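Local coordinates for 5-oxoprolinase subunit A (Thermus thermophilus, PDB 2DFA), which probably cleaves 5-oxoproline to L-glutamate at the expense of ATP, working in a complex with the PxpB and PxpC subunits, at residues Met1-Tyr13 and Gly211-His223. Numbering follows the deposited sequence.
Sequences MKVDLNADAGESY and GEVAVRADTLCIH
Strands 2-9 and 219-222 run parallel, 27° apart in direction, and Asp4 and Asn6 each hydrogen-bond through both N and O to residues 218-222: Asp4 N to Asp218 O just ahead of the second strand, Leu220 N to Asp4 O, Asn6 N to Leu220 O and Ile222 N to Asn6 O, the last at 2.9 Å. On the face carrying Asp4, Asn6 and Thr219, the hydroxyl of Thr219 ties the polar side chains together. Its OG1 donates to Asp4 OD1 at 2.6 Å, on the anti lone pair of that oxygen, and accepts a nearly straight bond from Asn6 ND2 (2.8 Å, 169°), lying almost in the amide plane. Having OG1 anti to the backbone N (chi1 -177°) sets Thr219 alongside Asp4, which points the same way, whereas the Asn6 side chain meets it at about a right angle. Asp4 OD2 is taken by Ser29 and Ser30, and Asn6 OD1 by Asn32 and Lys109. This is a parallel sheet in which strand 2-9 joins 30-34 to 219-222, consistent with the barrel-like folds of its glycoside hydrolase and carbohydrate esterase clan; farther along strand 2-9, Asp8, whose OD1 is also hydrogen-bonded to Asn32, could belong to a vacant metal site with His62 and His111. A leucine in place of Asn6 would probably leave Thr219 OG1 without its amide donor and Lys109 and Asn32 without their shared acceptor. The opposite face is apolar. There Leu5 splits its methyls between two neighbours, CD2 reaching Leu220 CD1 at 3.8 Å and CD1 modelled unusually close to Ile222 CG1, a fit left doubtful by an unstaggered chi1. Val3 CG2 packs 4.0 Å from Leu220 CG, and helices 189-201 and 229-241 cover this layer, with Ala196 and Met199 against Leu220 and Ala233 against Ile222.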
loop_
_atom_site.group_PDB
_atom_site.type_symbol
_atom_site.label_atom_id
_atom_site.label_comp_id
_atom_site.label_asym_id
_atom_site.label_seq_id
_atom_site.Cartn_x
_atom_site.Cartn_y
_atom_site.Cartn_z
ATOM N N MET A 1 -30.377 -16.766 -31.176
ATOM C CA MET A 1 -29.721 -15.484 -30.783
ATOM C C MET A 1 -28.676 -15.751 -29.701
ATOM O O MET A 1 -28.759 -16.751 -28.982
ATOM C CB MET A 1 -30.774 -14.498 -30.273
ATOM C CG MET A 1 -30.250 -13.090 -30.044
ATOM S SD MET A 1 -31.580 -11.913 -29.729
ATOM C CE MET A 1 -31.934 -11.344 -31.400
ATOM N N LYS A 2 -27.695 -14.859 -29.582
ATOM C CA LYS A 2 -26.636 -15.037 -28.591
ATOM C C LYS A 2 -26.406 -13.813 -27.709
ATOM O O LYS A 2 -26.747 -12.689 -28.072
ATOM C CB LYS A 2 -25.327 -15.409 -29.292
ATOM C CG LYS A 2 -24.648 -14.257 -30.009
ATOM C CD LYS A 2 -23.491 -14.749 -30.866
ATOM C CE LYS A 2 -22.597 -13.602 -31.321
ATOM N NZ LYS A 2 -21.785 -13.044 -30.195
ATOM N N VAL A 3 -25.823 -14.045 -26.540
ATOM C CA VAL A 3 -25.536 -12.965 -25.608
ATOM C C VAL A 3 -24.385 -13.369 -24.703
ATOM O O VAL A 3 -24.158 -14.555 -24.452
ATOM C CB VAL A 3 -26.772 -12.626 -24.736
ATOM C CG1 VAL A 3 -27.085 -13.772 -23.801
ATOM C CG2 VAL A 3 -26.524 -11.342 -23.943
ATOM N N ASP A 4 -23.653 -12.378 -24.214
ATOM C CA ASP A 4 -22.539 -12.647 -23.327
ATOM C C ASP A 4 -22.957 -12.414 -21.878
ATOM O O ASP A 4 -23.687 -11.472 -21.573
ATOM C CB ASP A 4 -21.350 -11.747 -23.687
ATOM C CG ASP A 4 -20.215 -11.844 -22.679
ATOM O OD1 ASP A 4 -20.268 -11.141 -21.645
ATOM O OD2 ASP A 4 -19.279 -12.631 -22.915
ATOM N N LEU A 5 -22.510 -13.301 -21.001
ATOM C CA LEU A 5 -22.784 -13.196 -19.577
ATOM C C LEU A 5 -21.444 -12.881 -18.930
ATOM O O LEU A 5 -20.501 -13.664 -19.049
ATOM C CB LEU A 5 -23.322 -14.523 -19.034
ATOM C CG LEU A 5 -24.821 -14.604 -18.726
ATOM C CD1 LEU A 5 -25.127 -13.784 -17.481
ATOM C CD2 LEU A 5 -25.622 -14.105 -19.914
ATOM N N ASN A 6 -21.349 -11.738 -18.253
ATOM C CA ASN A 6 -20.093 -11.364 -17.619
ATOM C C ASN A 6 -20.225 -11.166 -16.114
ATOM O O ASN A 6 -21.290 -10.816 -15.602
ATOM C CB ASN A 6 -19.528 -10.092 -18.266
ATOM C CG ASN A 6 -20.094 -8.817 -17.662
ATOM O OD1 ASN A 6 -19.702 -8.406 -16.567
ATOM N ND2 ASN A 6 -21.023 -8.187 -18.374
ATOM N N ALA A 7 -19.132 -11.414 -15.405
ATOM C CA ALA A 7 -19.107 -11.252 -13.960
ATOM C C ALA A 7 -17.701 -10.839 -13.543
ATOM O O ALA A 7 -16.719 -11.172 -14.214
ATOM C CB ALA A 7 -19.491 -12.555 -13.278
ATOM N N ASP A 8 -17.606 -10.103 -12.441
ATOM C CA ASP A 8 -16.304 -9.683 -11.952
ATOM C C ASP A 8 -15.672 -10.895 -11.296
ATOM O O ASP A 8 -16.381 -11.781 -10.804
ATOM C CB ASP A 8 -16.441 -8.550 -10.927
ATOM C CG ASP A 8 -17.206 -7.363 -11.470
ATOM O OD1 ASP A 8 -17.046 -7.037 -12.667
ATOM O OD2 ASP A 8 -17.962 -6.742 -10.690
ATOM N N ALA A 9 -14.343 -10.936 -11.287
ATOM C CA ALA A 9 -13.619 -12.051 -10.688
ATOM C C ALA A 9 -12.166 -11.676 -10.410
ATOM O O ALA A 9 -11.719 -10.587 -10.773
ATOM C CB ALA A 9 -13.667 -13.256 -11.612
ATOM N N GLY A 10 -11.446 -12.590 -9.767
ATOM C CA GLY A 10 -10.047 -12.367 -9.439
ATOM C C GLY A 10 -9.833 -11.184 -8.504
ATOM O O GLY A 10 -8.787 -10.544 -8.532
ATOM N N GLU A 11 -10.812 -10.899 -7.658
ATOM C CA GLU A 11 -10.687 -9.762 -6.752
ATOM C C GLU A 11 -10.025 -10.080 -5.411
ATOM O O GLU A 11 -9.806 -9.181 -4.591
ATOM C CB GLU A 11 -12.064 -9.117 -6.566
ATOM C CG GLU A 11 -12.725 -8.851 -7.916
ATOM C CD GLU A 11 -13.891 -7.888 -7.852
ATOM O OE1 GLU A 11 -14.988 -8.297 -7.416
ATOM O OE2 GLU A 11 -13.707 -6.719 -8.253
ATOM N N SER A 12 -9.691 -11.353 -5.199
ATOM C CA SER A 12 -9.024 -11.779 -3.971
ATOM C C SER A 12 -7.678 -11.061 -3.882
ATOM O O SER A 12 -7.065 -10.741 -4.907
ATOM C CB SER A 12 -8.782 -13.295 -3.982
ATOM O OG SER A 12 -10.001 -14.021 -4.029
ATOM N N TYR A 13 -7.211 -10.820 -2.664
ATOM C CA TYR A 13 -5.939 -10.132 -2.476
ATOM C C TYR A 13 -5.089 -10.860 -1.443
ATOM O O TYR A 13 -5.425 -10.885 -0.255
ATOM C CB TYR A 13 -6.186 -8.690 -2.018
ATOM C CG TYR A 13 -4.945 -7.827 -2.058
ATOM C CD1 TYR A 13 -4.588 -7.134 -3.218
ATOM C CD2 TYR A 13 -4.112 -7.721 -0.942
ATOM C CE1 TYR A 13 -3.429 -6.355 -3.263
ATOM C CE2 TYR A 13 -2.953 -6.945 -0.979
ATOM C CZ TYR A 13 -2.619 -6.268 -2.137
ATOM O OH TYR A 13 -1.473 -5.500 -2.164
ATOM N N GLY A 211 -44.472 1.119 -16.815
ATOM C CA GLY A 211 -44.215 0.640 -18.163
ATOM C C GLY A 211 -42.898 -0.091 -18.345
ATOM O O GLY A 211 -42.462 -0.838 -17.469
ATOM N N GLU A 212 -42.266 0.117 -19.498
ATOM C CA GLU A 212 -40.990 -0.526 -19.798
ATOM C C GLU A 212 -40.098 0.381 -20.631
ATOM O O GLU A 212 -40.547 1.397 -21.156
ATOM C CB GLU A 212 -41.218 -1.844 -20.542
ATOM C CG GLU A 212 -42.110 -1.733 -21.765
ATOM C CD GLU A 212 -42.345 -3.079 -22.432
ATOM O OE1 GLU A 212 -42.436 -4.090 -21.705
ATOM O OE2 GLU A 212 -42.450 -3.125 -23.676
ATOM N N VAL A 213 -38.831 0.002 -20.751
ATOM C CA VAL A 213 -37.868 0.782 -21.516
ATOM C C VAL A 213 -37.030 -0.123 -22.416
ATOM O O VAL A 213 -36.866 -1.312 -22.145
ATOM C CB VAL A 213 -36.932 1.588 -20.568
ATOM C CG1 VAL A 213 -36.230 0.646 -19.607
ATOM C CG2 VAL A 213 -35.916 2.382 -21.378
ATOM N N ALA A 214 -36.510 0.449 -23.496
ATOM C CA ALA A 214 -35.690 -0.302 -24.436
ATOM C C ALA A 214 -34.272 -0.472 -23.899
ATOM O O ALA A 214 -33.726 0.422 -23.256
ATOM C CB ALA A 214 -35.653 0.412 -25.779
ATOM N N VAL A 215 -33.690 -1.633 -24.162
ATOM C CA VAL A 215 -32.333 -1.931 -23.730
ATOM C C VAL A 215 -31.710 -2.953 -24.667
ATOM O O VAL A 215 -32.307 -3.994 -24.953
ATOM C CB VAL A 215 -32.295 -2.498 -22.288
ATOM C CG1 VAL A 215 -32.607 -1.401 -21.284
ATOM C CG2 VAL A 215 -33.290 -3.642 -22.150
ATOM N N ARG A 216 -30.515 -2.645 -25.158
ATOM C CA ARG A 216 -29.814 -3.556 -26.047
ATOM C C ARG A 216 -28.686 -4.145 -25.217
ATOM O O ARG A 216 -27.764 -3.441 -24.808
ATOM C CB ARG A 216 -29.266 -2.809 -27.267
ATOM C CG ARG A 216 -29.141 -3.685 -28.511
ATOM C CD ARG A 216 -27.712 -4.135 -28.765
ATOM N NE ARG A 216 -26.876 -3.031 -29.227
ATOM C CZ ARG A 216 -27.099 -2.341 -30.343
ATOM N NH1 ARG A 216 -28.134 -2.640 -31.119
ATOM N NH2 ARG A 216 -26.285 -1.351 -30.686
ATOM N N ALA A 217 -28.780 -5.441 -24.954
ATOM C CA ALA A 217 -27.790 -6.122 -24.139
ATOM C C ALA A 217 -26.784 -6.961 -24.916
ATOM O O ALA A 217 -27.073 -8.101 -25.284
ATOM C CB ALA A 217 -28.500 -6.991 -23.113
ATOM N N ASP A 218 -25.605 -6.401 -25.171
ATOM C CA ASP A 218 -24.563 -7.154 -25.857
ATOM C C ASP A 218 -24.025 -8.103 -24.794
ATOM O O ASP A 218 -23.624 -9.232 -25.077
ATOM C CB ASP A 218 -23.442 -6.233 -26.353
ATOM C CG ASP A 218 -23.896 -5.300 -27.461
ATOM O OD1 ASP A 218 -24.721 -5.730 -28.299
ATOM O OD2 ASP A 218 -23.418 -4.147 -27.511
ATOM N N THR A 219 -24.041 -7.630 -23.551
ATOM C CA THR A 219 -23.576 -8.428 -22.430
ATOM C C THR A 219 -24.444 -8.155 -21.204
ATOM O O THR A 219 -24.949 -7.048 -21.024
ATOM C CB THR A 219 -22.085 -8.119 -22.098
ATOM O OG1 THR A 219 -21.643 -8.973 -21.034
ATOM C CG2 THR A 219 -21.920 -6.666 -21.681
ATOM N N LEU A 220 -24.624 -9.178 -20.379
ATOM C CA LEU A 220 -25.417 -9.075 -19.160
ATOM C C LEU A 220 -24.496 -9.214 -17.951
ATOM O O LEU A 220 -23.793 -10.215 -17.816
ATOM C CB LEU A 220 -26.466 -10.187 -19.116
ATOM C CG LEU A 220 -27.532 -10.207 -20.218
ATOM C CD1 LEU A 220 -28.390 -11.460 -20.071
ATOM C CD2 LEU A 220 -28.387 -8.956 -20.127
ATOM N N CYS A 221 -24.511 -8.218 -17.068
ATOM C CA CYS A 221 -23.664 -8.253 -15.879
ATOM C C CYS A 221 -24.305 -9.002 -14.720
ATOM O O CYS A 221 -25.483 -8.817 -14.425
ATOM C CB CYS A 221 -23.323 -6.834 -15.421
ATOM S SG CYS A 221 -22.340 -6.768 -13.891
ATOM N N ILE A 222 -23.513 -9.845 -14.066
ATOM C CA ILE A 222 -23.976 -10.619 -12.920
ATOM C C ILE A 222 -23.144 -10.243 -11.696
ATOM O O ILE A 222 -21.918 -10.161 -11.777
ATOM C CB ILE A 222 -23.817 -12.133 -13.158
ATOM C CG1 ILE A 222 -24.529 -12.538 -14.451
ATOM C CG2 ILE A 222 -24.369 -12.905 -11.969
ATOM C CD1 ILE A 222 -25.991 -12.132 -14.509
ATOM N N HIS A 223 -23.813 -10.011 -10.570
ATOM C CA HIS A 223 -23.133 -9.646 -9.329
ATOM C C HIS A 223 -21.972 -10.585 -9.018
ATOM O O HIS A 223 -20.876 -10.142 -8.671
ATOM C CB HIS A 223 -24.125 -9.658 -8.162
ATOM C CG HIS A 223 -24.664 -8.305 -7.811
ATOM N ND1 HIS A 223 -25.207 -7.452 -8.749
ATOM C CD2 HIS A 223 -24.745 -7.661 -6.623
ATOM C CE1 HIS A 223 -25.600 -6.339 -8.152
ATOM N NE2 HIS A 223 -25.331 -6.441 -6.863
#